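Local coordinates for protein epidermin leader peptide processing serine protease EpiP (Staphylococcus aureus subsp. aureus, PDB 3QFH) that probably cleaves the leader peptide from the epidermin precursor as a subtilisin-like serine endopeptidase, and here carries its propeptide-like domain packed against the protease domain, at residues V53-M58 with K210-W215; K74-T79 with Q247-D252; N150-N155 with M202-G207. All blocks are in the same frame, centred on the assembly; numbering follows the deposited sequence.

Contact 1: residues V53-M58 with K210-W215; sequences VAQIKM and KTELLW
Leu214 lays its two methyl branches against strand 53-58, CD1 resting 3.9 Å from CB of Gln55 and CD2 4.1 Å from CG2 of Val53. The isobutyl group suits the place because its fork meets two residues that both turn toward the start of the helix, a branched Val53 and the aliphatic root of Gln55. In the glutamine CG is anti to the backbone N (chi1 -164°), which aims the chain at the helix start, and the extended chain beyond it carries the amide past Leu214 to the carboxylate of Glu212. There NE2 donates to OE2 over 3.1 Å in a nearly straight bond (173°). The carboxylate oxygen lies in the amide plane of Gln55, whereas the nitrogen reaches OE2 from above the carboxylate plane. An amide suits this buried setting, donating an N-H hydrogen bond to the carboxylate and accepting one from a water. Strand 53-59 belongs to the antiparallel part of the propeptide-like sheet, and Glu212 is the N-cap residue of helix 213-225 in the subtilase domain, a packing of prodomain sheet on protease helix seen in subtilisin zymogens and complexes. The acid also forms a salt bridge through OE2 with Arg158, while Thr79 offers a second partner to Gln55 NE2. At the other end of the amide, the water donates to Gln55 OE1 at 2.6 Å and accepts from NE1 of Trp215 at 2.9 Å, lying in the plane of the indole at its edge.

Contact 2: residues K74-T79 with Q247-D252; sequences KYINAT and QTFRKD
Ile76 takes both direct backbone hydrogen bonds between the strands: its N donates to Thr248 O at 2.9 Å, and its O accepts from Arg250 N at 2.8 Å. This is parallel pairing, with Ile76 bridged to Phe249. A water lengthens the ladder, accepting from Ala78 N and donating to Arg250 O. In the apolar contact of the pair, Ile76 CG2 approaches Phe249 CE2 at 4.4 Å. The aliphatic part of Arg250 serves Tyr75, whose CD1 is 3.7 Å from Arg250 CD; the ring and guanidinium planes stand 82° apart. Charge pairing then fixes the arginine head: it is bent at chi3 (59°) and grips Asp252 side-on, NE to OD1 at 2.8 Å and NH1 to OD2 at 2.7 Å, so the long chain can lie against the tyrosine with its methylene while its charge is paired with Asp252. Asn77 OD1 accepts from Val255 N at the start of helix 254-269. The short, weakly bonded strand at about 249-250 thus adds a protease edge to the propeptide-like sheet beside strand 73-78, with helix 60-66 against Ile76 and Phe249 and helix 254-269 against Tyr75.

Contact 3: residues N150-N155 with M202-G207; sequences NLVPLN and MYRVFG
With CG anti to the backbone N in both Asn150 (chi1 177°) and Arg204 (chi1 -175°), the two side chains run side by side in the same direction, and a bend at chi3 turns the guanidinium under the asparagine amide. The flat groups are only 18° from parallel. Asn150 OD1 lies over one face of the guanidinium, 3.3 Å from NH2, but the angle is too poor for a hydrogen bond, so the two nearly parallel groups lie face over face by contact alone, without a bond between them. OD1 is used instead by Val152 N, which donates at 2.9 Å from above the carbonyl plane and closes an Asx turn; a short carboxamide side chain suits this position, since its oxygen can fold back to the N-H two residues on. Asn150 pairs with Arg204 in a parallel bridge at the margin of the seven-stranded subtilase sheet, where strand 149-150 is outermost and strand 200-204 lies next to it. Leu151 N donates to Arg204 O at 2.7 Å, the last rung before segment 150-155 leaves the sheet. Val152 then sends CG2 over the same guanidinium and against the following backbone, 3.5 Å from Phe206 N, its compact branch fitting beside the main chain. Leu151 CD2 reaches the edge of the Tyr203 ring at CD1, 4.0 Å away, and its CB meets Val205 CG1 at 4.2 Å. Arg204 NH1 donates to Phe206 O at 2.9 Å, tying the arginine to the turn after its own strand, and forms a salt bridge with Glu164; NE donates to Asp170 O.

In the fold
Contacts 1 and 2 both join the propeptide-like sheet to the protease domain, whereas contact 3 lies inside the protease domain. Contacts 1 and 3 are buried and contact 2 is partly open to solvent. Their chemistry follows: contact 2 relies on sheet pairing, contact 1 on side chains alone, leucine packing beside a buried amide-carboxylate hydrogen bond at the helix start, and contact 3 on one backbone rung and an amide laid over a guanidinium. Contacts 1 and 2 meet where Gln55 NE2 probably bonds to Thr79 OG1. Contacts 1 and 3 meet through Thr211 OG1 and Val205 O, on the connection from strand 200-204 to helix 213-225. Contacts 2 and 3 do not touch.

Contact 1: residues V53-M58 with K210-W215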
loop_
_atom_site.group_PDB
_atom_site.type_symbol
_atom_site.label_atom_id
_atom_site.label_comp_id
_atom_site.label_asym_id
_atom_site.label_seq_id
_atom_site.Cartn_x
_atom_site.Cartn_y
_atom_site.Cartn_z
ATOM N N VAL A 53 -17.732 -9.516 5.608
ATOM C CA VAL A 53 -17.381 -8.736 6.799
ATOM C C VAL A 53 -18.158 -7.419 6.841
ATOM O O VAL A 53 -18.433 -6.795 5.811
ATOM C CB VAL A 53 -15.854 -8.481 6.948
ATOM C CG1 VAL A 53 -15.103 -9.799 7.118
ATOM C CG2 VAL A 53 -15.289 -7.695 5.772
ATOM N N ALA A 54 -18.550 -7.029 8.047
ATOM C CA ALA A 54 -19.294 -5.800 8.247
ATOM C C ALA A 54 -18.864 -5.154 9.537
ATOM O O ALA A 54 -18.263 -5.794 10.403
ATOM C CB ALA A 54 -20.783 -6.066 8.296
ATOM N N GLN A 55 -19.140 -3.867 9.645
ATOM C CA GLN A 55 -18.863 -3.158 10.869
ATOM C C GLN A 55 -20.232 -2.761 11.363
ATOM O O GLN A 55 -21.058 -2.258 10.602
ATOM C CB GLN A 55 -17.979 -1.946 10.642
ATOM C CG GLN A 55 -17.378 -1.422 11.914
ATOM C CD GLN A 55 -16.455 -0.241 11.667
ATOM O OE1 GLN A 55 -16.714 0.586 10.784
ATOM N NE2 GLN A 55 -15.392 -0.133 12.471
ATOM N N ILE A 56 -20.478 -3.008 12.631
ATOM C CA ILE A 56 -21.766 -2.734 13.221
ATOM C C ILE A 56 -21.584 -1.930 14.496
ATOM O O ILE A 56 -20.666 -2.172 15.284
ATOM C CB ILE A 56 -22.498 -4.061 13.519
ATOM C CG1 ILE A 56 -22.597 -4.902 12.233
ATOM C CG2 ILE A 56 -23.881 -3.799 14.121
ATOM C CD1 ILE A 56 -23.329 -6.251 12.422
ATOM N N LYS A 57 -22.446 -0.947 14.680
ATOM C CA LYS A 57 -22.392 -0.133 15.856
ATOM C C LYS A 57 -23.476 -0.699 16.772
ATOM O O LYS A 57 -24.652 -0.738 16.403
ATOM C CB LYS A 57 -22.629 1.336 15.493
ATOM C CG LYS A 57 -22.213 2.285 16.583
ATOM C CD LYS A 57 -22.348 3.758 16.193
ATOM C CE LYS A 57 -21.881 4.644 17.346
ATOM N NZ LYS A 57 -22.093 6.098 17.104
ATOM N N MET A 58 -23.076 -1.194 17.937
ATOM C CA MET A 58 -24.032 -1.775 18.884
ATOM C C MET A 58 -23.522 -1.801 20.327
ATOM O O MET A 58 -22.332 -1.627 20.572
ATOM C CB MET A 58 -24.443 -3.185 18.434
ATOM C CG MET A 58 -23.313 -4.142 18.163
ATOM S SD MET A 58 -23.880 -5.724 17.431
ATOM C CE MET A 58 -22.307 -6.451 17.012
ATOM N N LYS A 210 -7.862 8.959 11.017
ATOM C CA LYS A 210 -7.295 7.635 10.806
ATOM C C LYS A 210 -8.081 6.855 9.757
ATOM O O LYS A 210 -9.130 7.284 9.283
ATOM C CB LYS A 210 -7.271 6.858 12.137
ATOM C CG LYS A 210 -6.400 7.505 13.210
ATOM C CD LYS A 210 -6.427 6.723 14.519
ATOM C CE LYS A 210 -5.504 7.364 15.549
ATOM N NZ LYS A 210 -5.471 6.636 16.862
ATOM N N THR A 211 -7.540 5.707 9.394
ATOM C CA THR A 211 -8.189 4.806 8.452
ATOM C C THR A 211 -8.636 3.571 9.240
ATOM O O THR A 211 -8.258 3.394 10.400
ATOM C CB THR A 211 -7.226 4.412 7.317
ATOM O OG1 THR A 211 -7.924 3.668 6.305
ATOM C CG2 THR A 211 -6.056 3.579 7.863
ATOM N N GLU A 212 -9.475 2.746 8.623
ATOM C CA GLU A 212 -9.927 1.489 9.216
ATOM C C GLU A 212 -9.399 0.411 8.287
ATOM O O GLU A 212 -9.426 0.595 7.062
ATOM C CB GLU A 212 -11.458 1.396 9.233
ATOM C CG GLU A 212 -12.212 2.317 10.205
ATOM C CD GLU A 212 -12.315 1.772 11.633
ATOM O OE1 GLU A 212 -11.413 1.044 12.083
ATOM O OE2 GLU A 212 -13.306 2.095 12.318
ATOM N N LEU A 213 -8.922 -0.710 8.836
ATOM C CA LEU A 213 -8.433 -1.792 7.984
ATOM C C LEU A 213 -9.557 -2.338 7.104
ATOM O O LEU A 213 -9.306 -2.827 6.010
ATOM C CB LEU A 213 -7.756 -2.916 8.789
ATOM C CG LEU A 213 -6.384 -2.574 9.389
ATOM C CD1 LEU A 213 -5.841 -3.756 10.192
ATOM C CD2 LEU A 213 -5.387 -2.183 8.325
ATOM N N LEU A 214 -10.796 -2.240 7.576
ATOM C CA LEU A 214 -11.924 -2.654 6.775
ATOM C C LEU A 214 -12.090 -1.785 5.526
ATOM O O LEU A 214 -12.548 -2.281 4.508
ATOM C CB LEU A 214 -13.212 -2.654 7.580
ATOM C CG LEU A 214 -13.293 -3.734 8.668
ATOM C CD1 LEU A 214 -14.601 -3.575 9.452
ATOM C CD2 LEU A 214 -13.189 -5.115 8.085
ATOM N N TRP A 215 -11.743 -0.499 5.601
ATOM C CA TRP A 215 -11.871 0.376 4.419
ATOM C C TRP A 215 -10.812 -0.021 3.412
ATOM O O TRP A 215 -11.071 -0.082 2.197
ATOM C CB TRP A 215 -11.716 1.876 4.743
ATOM C CG TRP A 215 -12.555 2.431 5.874
ATOM C CD1 TRP A 215 -13.660 1.873 6.435
ATOM C CD2 TRP A 215 -12.417 3.729 6.472
ATOM N NE1 TRP A 215 -14.172 2.700 7.405
ATOM C CE2 TRP A 215 -13.439 3.855 7.438
ATOM C CE3 TRP A 215 -11.520 4.778 6.298
ATOM C CZ2 TRP A 215 -13.579 4.988 8.244
ATOM C CZ3 TRP A 215 -11.652 5.911 7.098
ATOM C CH2 TRP A 215 -12.685 6.010 8.055
HETATM O O HOH W 1 -16.260 2.738 9.485
#

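Contact 2: residues K74-T79 with Q247-D252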
loop_
_atom_site.group_PDB
_atom_site.type_symbol
_atom_site.label_atom_id
_atom_site.label_comp_id
_atom_site.label_asym_id
_atom_site.label_seq_id
_atom_site.Cartn_x
_atom_site.Cartn_y
_atom_site.Cartn_z
ATOM N N LYS A 74 -19.589 -15.781 12.279
ATOM C CA LYS A 74 -18.370 -16.546 12.439
ATOM C C LYS A 74 -17.536 -15.926 13.573
ATOM O O LYS A 74 -17.189 -16.623 14.521
ATOM C CB LYS A 74 -17.614 -16.621 11.102
ATOM C CG LYS A 74 -16.375 -17.542 11.069
ATOM C CD LYS A 74 -15.867 -17.704 9.616
ATOM C CE LYS A 74 -14.483 -18.348 9.516
ATOM N NZ LYS A 74 -14.376 -19.684 10.163
ATOM N N TYR A 75 -17.248 -14.621 13.485
ATOM C CA TYR A 75 -16.481 -13.913 14.516
ATOM C C TYR A 75 -16.941 -12.485 14.715
ATOM O O TYR A 75 -17.467 -11.849 13.802
ATOM C CB TYR A 75 -14.991 -13.821 14.160
ATOM C CG TYR A 75 -14.290 -15.115 13.965
ATOM C CD1 TYR A 75 -14.068 -15.966 15.039
ATOM C CD2 TYR A 75 -13.805 -15.484 12.714
ATOM C CE1 TYR A 75 -13.419 -17.167 14.872
ATOM C CE2 TYR A 75 -13.150 -16.685 12.534
ATOM C CZ TYR A 75 -12.961 -17.523 13.626
ATOM O OH TYR A 75 -12.309 -18.709 13.483
ATOM N N ILE A 76 -16.690 -11.975 15.916
ATOM C CA ILE A 76 -16.967 -10.604 16.263
ATOM C C ILE A 76 -15.872 -10.135 17.205
ATOM O O ILE A 76 -15.476 -10.874 18.111
ATOM C CB ILE A 76 -18.342 -10.407 16.999
ATOM C CG1 ILE A 76 -19.514 -10.907 16.168
ATOM C CG2 ILE A 76 -18.579 -8.924 17.307
ATOM C CD1 ILE A 76 -20.883 -10.757 16.874
ATOM N N ASN A 77 -15.341 -8.940 16.951
ATOM C CA ASN A 77 -14.411 -8.287 17.875
ATOM C C ASN A 77 -14.605 -6.786 17.781
ATOM O O ASN A 77 -15.093 -6.270 16.766
ATOM C CB ASN A 77 -12.937 -8.689 17.676
ATOM C CG ASN A 77 -12.402 -8.381 16.280
ATOM O OD1 ASN A 77 -12.236 -9.292 15.478
ATOM N ND2 ASN A 77 -12.124 -7.111 15.992
ATOM N N ALA A 78 -14.264 -6.089 18.860
ATOM C CA ALA A 78 -14.350 -4.647 18.881
ATOM C C ALA A 78 -13.345 -4.168 17.873
ATOM O O ALA A 78 -12.255 -4.715 17.805
ATOM C CB ALA A 78 -14.004 -4.121 20.266
ATOM N N THR A 79 -13.710 -3.177 17.068
ATOM C CA THR A 79 -12.784 -2.609 16.098
ATOM C C THR A 79 -11.755 -1.809 16.891
ATOM O O THR A 79 -12.127 -1.055 17.788
ATOM C CB THR A 79 -13.504 -1.641 15.158
ATOM O OG1 THR A 79 -14.725 -2.234 14.688
ATOM C CG2 THR A 79 -12.608 -1.245 13.989
ATOM N N GLN A 247 -13.031 -18.688 20.178
ATOM C CA GLN A 247 -14.369 -18.191 20.516
ATOM C C GLN A 247 -14.871 -17.235 19.441
ATOM O O GLN A 247 -14.075 -16.587 18.760
ATOM C CB GLN A 247 -14.366 -17.483 21.879
ATOM C CG GLN A 247 -14.010 -18.403 23.027
ATOM C CD GLN A 247 -14.937 -19.606 23.100
ATOM O OE1 GLN A 247 -16.161 -19.464 23.159
ATOM N NE2 GLN A 247 -14.357 -20.795 23.093
ATOM N N THR A 248 -16.192 -17.171 19.287
ATOM C CA THR A 248 -16.815 -16.297 18.315
ATOM C C THR A 248 -16.551 -14.842 18.689
ATOM O O THR A 248 -16.124 -14.056 17.849
ATOM C CB THR A 248 -18.315 -16.540 18.223
ATOM O OG1 THR A 248 -18.553 -17.928 17.981
ATOM C CG2 THR A 248 -18.923 -15.712 17.092
ATOM N N PHE A 249 -16.776 -14.503 19.957
ATOM C CA PHE A 249 -16.538 -13.152 20.455
ATOM C C PHE A 249 -15.085 -13.122 20.907
ATOM O O PHE A 249 -14.697 -13.835 21.823
ATOM C CB PHE A 249 -17.481 -12.819 21.616
ATOM C CG PHE A 249 -17.611 -11.344 21.888
ATOM C CD1 PHE A 249 -16.639 -10.664 22.609
ATOM C CD2 PHE A 249 -18.716 -10.640 21.430
ATOM C CE1 PHE A 249 -16.766 -9.295 22.864
ATOM C CE2 PHE A 249 -18.853 -9.283 21.678
ATOM C CZ PHE A 249 -17.882 -8.606 22.396
ATOM N N ARG A 250 -14.280 -12.282 20.265
ATOM C CA ARG A 250 -12.846 -12.243 20.531
ATOM C C ARG A 250 -12.336 -10.941 21.132
ATOM O O ARG A 250 -13.030 -9.928 21.153
ATOM C CB ARG A 250 -12.129 -12.496 19.230
ATOM C CG ARG A 250 -12.706 -13.677 18.471
ATOM C CD ARG A 250 -12.007 -13.837 17.179
ATOM N NE ARG A 250 -10.595 -14.053 17.423
ATOM C CZ ARG A 250 -10.056 -15.232 17.694
ATOM N NH1 ARG A 250 -8.749 -15.322 17.903
ATOM N NH2 ARG A 250 -10.818 -16.319 17.755
ATOM N N LYS A 251 -11.089 -10.990 21.588
ATOM C CA LYS A 251 -10.428 -9.862 22.223
ATOM C C LYS A 251 -9.303 -9.322 21.327
ATOM O O LYS A 251 -8.734 -8.281 21.610
ATOM C CB LYS A 251 -9.855 -10.316 23.579
ATOM C CG LYS A 251 -10.842 -11.150 24.397
ATOM C CD LYS A 251 -10.316 -11.638 25.760
ATOM C CE LYS A 251 -9.042 -12.514 25.672
ATOM N NZ LYS A 251 -7.777 -11.716 25.549
ATOM N N ASP A 252 -8.987 -10.037 20.253
ATOM C CA ASP A 252 -7.920 -9.637 19.345
ATOM C C ASP A 252 -8.520 -8.913 18.123
ATOM O O ASP A 252 -9.662 -8.459 18.181
ATOM C CB ASP A 252 -7.086 -10.855 18.944
ATOM C CG ASP A 252 -7.897 -11.909 18.193
ATOM O OD1 ASP A 252 -9.103 -11.686 17.908
ATOM O OD2 ASP A 252 -7.325 -12.977 17.889
HETATM O O HOH W 2 -13.081 -7.298 21.115
#

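Contact 3: residues N150-N155 with M202-G207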
loop_
_atom_site.group_PDB
_atom_site.type_symbol
_atom_site.label_atom_id
_atom_site.label_comp_id
_atom_site.label_asym_id
_atom_site.label_seq_id
_atom_site.Cartn_x
_atom_site.Cartn_y
_atom_site.Cartn_z
ATOM N N ASN A 150 -13.742 6.814 -3.654
ATOM C CA ASN A 150 -13.618 7.103 -2.232
ATOM C C ASN A 150 -14.238 5.980 -1.418
ATOM O O ASN A 150 -15.397 5.690 -1.600
ATOM C CB ASN A 150 -14.372 8.390 -1.899
ATOM C CG ASN A 150 -14.352 8.725 -0.412
ATOM O OD1 ASN A 150 -13.443 8.349 0.311
ATOM N ND2 ASN A 150 -15.350 9.460 0.031
ATOM N N LEU A 151 -13.481 5.388 -0.500
ATOM C CA LEU A 151 -14.007 4.318 0.375
ATOM C C LEU A 151 -14.282 4.816 1.804
ATOM O O LEU A 151 -14.739 4.047 2.655
ATOM C CB LEU A 151 -13.057 3.103 0.397
ATOM C CG LEU A 151 -13.120 2.180 -0.830
ATOM C CD1 LEU A 151 -14.487 1.497 -0.934
ATOM C CD2 LEU A 151 -12.799 2.920 -2.140
ATOM N N VAL A 152 -13.987 6.089 2.071
ATOM C CA VAL A 152 -14.236 6.666 3.390
ATOM C C VAL A 152 -15.755 6.862 3.516
ATOM O O VAL A 152 -16.383 7.484 2.648
ATOM C CB VAL A 152 -13.496 7.992 3.583
ATOM C CG1 VAL A 152 -13.792 8.569 4.961
ATOM C CG2 VAL A 152 -11.988 7.802 3.373
ATOM N N PRO A 153 -16.363 6.295 4.573
ATOM C CA PRO A 153 -17.820 6.392 4.682
ATOM C C PRO A 153 -18.319 7.746 5.169
ATOM O O PRO A 153 -17.536 8.574 5.599
ATOM C CB PRO A 153 -18.170 5.291 5.696
ATOM C CG PRO A 153 -16.964 5.210 6.579
ATOM C CD PRO A 153 -15.777 5.486 5.656
ATOM N N LEU A 154 -19.625 7.962 5.052
ATOM C CA LEU A 154 -20.259 9.164 5.567
ATOM C C LEU A 154 -19.857 9.290 7.035
ATOM O O LEU A 154 -19.914 8.315 7.803
ATOM C CB LEU A 154 -21.781 9.076 5.406
ATOM C CG LEU A 154 -22.662 10.182 6.004
ATOM C CD1 LEU A 154 -22.362 11.546 5.409
ATOM C CD2 LEU A 154 -24.148 9.843 5.823
ATOM N N ASN A 155 -19.387 10.474 7.397
ATOM C CA ASN A 155 -18.951 10.795 8.768
ATOM C C ASN A 155 -17.612 10.237 9.162
ATOM O O ASN A 155 -17.211 10.367 10.311
ATOM C CB ASN A 155 -20.023 10.436 9.801
ATOM C CG ASN A 155 -21.246 11.301 9.678
ATOM O OD1 ASN A 155 -21.144 12.497 9.393
ATOM N ND2 ASN A 155 -22.413 10.714 9.905
ATOM N N MET A 202 -6.887 6.108 -7.964
ATOM C CA MET A 202 -6.711 6.319 -6.540
ATOM C C MET A 202 -7.922 5.783 -5.809
ATOM O O MET A 202 -9.047 5.965 -6.257
ATOM C CB MET A 202 -6.499 7.809 -6.248
ATOM C CG MET A 202 -6.523 8.224 -4.757
ATOM S SD MET A 202 -5.261 7.463 -3.732
ATOM C CE MET A 202 -3.727 7.985 -4.521
ATOM N N TYR A 203 -7.682 5.080 -4.709
ATOM C CA TYR A 203 -8.757 4.615 -3.842
ATOM C C TYR A 203 -8.505 5.249 -2.494
ATOM O O TYR A 203 -7.571 4.878 -1.785
ATOM C CB TYR A 203 -8.820 3.099 -3.776
ATOM C CG TYR A 203 -9.235 2.520 -5.121
ATOM C CD1 TYR A 203 -10.571 2.322 -5.424
ATOM C CD2 TYR A 203 -8.287 2.219 -6.103
ATOM C CE1 TYR A 203 -10.961 1.802 -6.655
ATOM C CE2 TYR A 203 -8.668 1.724 -7.327
ATOM C CZ TYR A 203 -10.012 1.517 -7.594
ATOM O OH TYR A 203 -10.412 1.002 -8.795
ATOM N N ARG A 204 -9.339 6.228 -2.159
ATOM C CA ARG A 204 -9.156 6.981 -0.921
ATOM C C ARG A 204 -9.743 6.271 0.292
ATOM O O ARG A 204 -10.923 5.957 0.329
ATOM C CB ARG A 204 -9.726 8.397 -1.042
ATOM C CG ARG A 204 -9.446 9.243 0.203
ATOM C CD ARG A 204 -9.742 10.725 -0.026
ATOM N NE ARG A 204 -11.171 11.020 -0.112
ATOM C CZ ARG A 204 -11.935 11.402 0.914
ATOM N NH1 ARG A 204 -11.438 11.512 2.132
ATOM N NH2 ARG A 204 -13.219 11.662 0.720
ATOM N N VAL A 205 -8.876 6.050 1.272
ATOM C CA VAL A 205 -9.203 5.383 2.521
ATOM C C VAL A 205 -8.855 6.243 3.748
ATOM O O VAL A 205 -8.873 5.753 4.856
ATOM C CB VAL A 205 -8.529 3.997 2.587
ATOM C CG1 VAL A 205 -9.021 3.144 1.399
ATOM C CG2 VAL A 205 -6.976 4.102 2.581
ATOM N N PHE A 206 -8.531 7.517 3.534
ATOM C CA PHE A 206 -8.290 8.443 4.631
ATOM C C PHE A 206 -9.070 9.715 4.421
ATOM O O PHE A 206 -9.155 10.229 3.299
ATOM C CB PHE A 206 -6.835 8.875 4.733
ATOM C CG PHE A 206 -5.904 7.840 5.284
ATOM C CD1 PHE A 206 -5.640 7.790 6.652
ATOM C CD2 PHE A 206 -5.232 6.969 4.437
ATOM C CE1 PHE A 206 -4.752 6.854 7.168
ATOM C CE2 PHE A 206 -4.337 6.033 4.949
ATOM C CZ PHE A 206 -4.099 5.979 6.317
ATOM N N GLY A 207 -9.647 10.210 5.507
ATOM C CA GLY A 207 -10.269 11.514 5.524
ATOM C C GLY A 207 -9.156 12.418 6.027
ATOM O O GLY A 207 -8.116 12.535 5.392
#